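Local atomic coordinates of oxidized polyvinyl alcohol hydrolase (Sphingopyxis, PDB entry 3WLA), a protein that hydrolyses beta-diketones such as 4,6-nonanedione and cleaves oxidized polyvinyl alcohol in the second step of polyvinyl alcohol degradation. Residues G21-D25 / E91-N95. Sequence-based numbering, arbitrary orientation.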
# COMPACT_ATOMS: atom_id res chain seq x y z
N GLY A 21 13.51 16.42 -3.63
CA GLY A 21 12.47 16.88 -4.54
C GLY A 21 12.13 15.90 -5.66
O GLY A 21 12.23 14.67 -5.50
N LEU A 22 11.69 16.43 -6.79
CA LEU A 22 11.32 15.57 -7.90
C LEU A 22 12.51 14.95 -8.60
O LEU A 22 13.49 15.66 -8.93
CB LEU A 22 10.50 16.33 -8.97
CG LEU A 22 10.14 15.47 -10.19
CD1 LEU A 22 9.28 14.25 -9.71
CD2 LEU A 22 9.34 16.30 -11.21
N ASN A 23 12.40 13.64 -8.80
CA ASN A 23 13.38 12.85 -9.53
C ASN A 23 12.64 12.23 -10.74
O ASN A 23 11.55 11.63 -10.56
CB ASN A 23 13.93 11.72 -8.67
CG ASN A 23 14.79 12.20 -7.53
OD1 ASN A 23 15.99 11.92 -7.49
ND2 ASN A 23 14.18 12.93 -6.59
N THR A 24 13.23 12.37 -11.94
CA THR A 24 12.66 11.81 -13.18
C THR A 24 13.70 10.95 -13.89
O THR A 24 14.89 10.97 -13.56
CB THR A 24 12.15 12.92 -14.13
OG1 THR A 24 13.21 13.87 -14.40
CG2 THR A 24 10.94 13.65 -13.49
N ASP A 25 13.24 10.12 -14.81
CA ASP A 25 14.14 9.24 -15.56
C ASP A 25 14.92 8.18 -14.80
O ASP A 25 16.05 7.83 -15.16
CB ASP A 25 15.11 10.08 -16.41
CG ASP A 25 14.39 10.83 -17.52
OD1 ASP A 25 13.34 10.32 -17.98
OD2 ASP A 25 14.87 11.91 -17.94
N GLU A 91 3.00 9.42 -16.39
CA GLU A 91 4.17 9.74 -17.20
C GLU A 91 5.14 10.77 -16.56
O GLU A 91 5.43 11.83 -17.13
CB GLU A 91 3.70 10.19 -18.59
CG GLU A 91 3.15 9.02 -19.43
CD GLU A 91 2.65 9.47 -20.79
OE1 GLU A 91 1.66 10.25 -20.84
OE2 GLU A 91 3.24 9.06 -21.83
N GLN A 92 5.57 10.46 -15.35
CA GLN A 92 6.52 11.31 -14.60
C GLN A 92 6.09 12.68 -14.11
O GLN A 92 6.94 13.42 -13.59
CB GLN A 92 7.80 11.45 -15.41
CG GLN A 92 8.34 10.13 -15.85
CD GLN A 92 9.86 10.15 -16.11
OE1 GLN A 92 10.67 9.95 -15.20
NE2 GLN A 92 10.23 10.38 -17.38
N ASP A 93 4.80 13.02 -14.28
CA ASP A 93 4.23 14.29 -13.82
C ASP A 93 3.65 14.12 -12.38
O ASP A 93 2.62 13.49 -12.20
CB ASP A 93 3.08 14.69 -14.76
CG ASP A 93 2.53 16.07 -14.43
OD1 ASP A 93 2.75 16.62 -13.33
OD2 ASP A 93 1.86 16.64 -15.29
N PRO A 94 4.27 14.73 -11.35
CA PRO A 94 3.76 14.58 -9.97
C PRO A 94 2.53 15.38 -9.65
O PRO A 94 1.93 15.22 -8.60
CB PRO A 94 4.95 14.97 -9.10
CG PRO A 94 5.63 16.09 -9.94
CD PRO A 94 5.46 15.60 -11.40
N ASN A 95 2.18 16.27 -10.57
CA ASN A 95 1.00 17.10 -10.44
C ASN A 95 -0.21 16.55 -11.20
O ASN A 95 -1.28 17.15 -11.18
CB ASN A 95 1.37 18.53 -10.92
CG ASN A 95 2.35 19.18 -9.97
OD1 ASN A 95 2.09 19.19 -8.77
ND2 ASN A 95 3.48 19.65 -10.46
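Gln92 reaches across to Thr24 and Asp25 and grips the edge strand of an alpha/beta-hydrolase sheet. Strand 21-28 is outermost in that sheet and pairs with strand 31-38 through Gly21 and Asn23. Residues 91-95 belong to the loop that follows strand 81-85. The tight part of the contact is the carboxamide of Gln92. Its OE1 accepts the backbone N of Asp25 at 2.6 Å, in the carbonyl plane and on a lone pair. The bond is nearly straight, with an N-H...O angle of 174°. The NE2 of the same amide gives a longer bond of 3.2 Å to OD1 of Asp25. NE2 donates within its own amide plane, but it meets OD1 from above the carboxylate, and the two planes stand 53° apart. Two bonds to one residue, one to its backbone and one to its side chain, hold the amide against turning. With CG anti to the carbonyl carbon, beside the backbone N (chi1 -51°), and the chain extended beyond it, the amide is carried out to the strand. OE1 also lies 3.5 Å from CB of Thr24. An alanine in place of Gln92 would probably leave the backbone N and the carboxylate of Asp25 without these partners and uncover one side of Thr24. The other end of the contact is looser and rests on apolar side chains. Those of Leu22 and Pro94 cross at about a right angle, with Leu22 exposed. The contact lies at the surface, away from the probable active site. Within the loop, OD1 of Asp93 accepts the backbone N of Asn95 at 2.8 Å, an Asx turn around Pro94. Across to the strand, CG of Pro94 rests 3.9 Å from CD2 of Leu22.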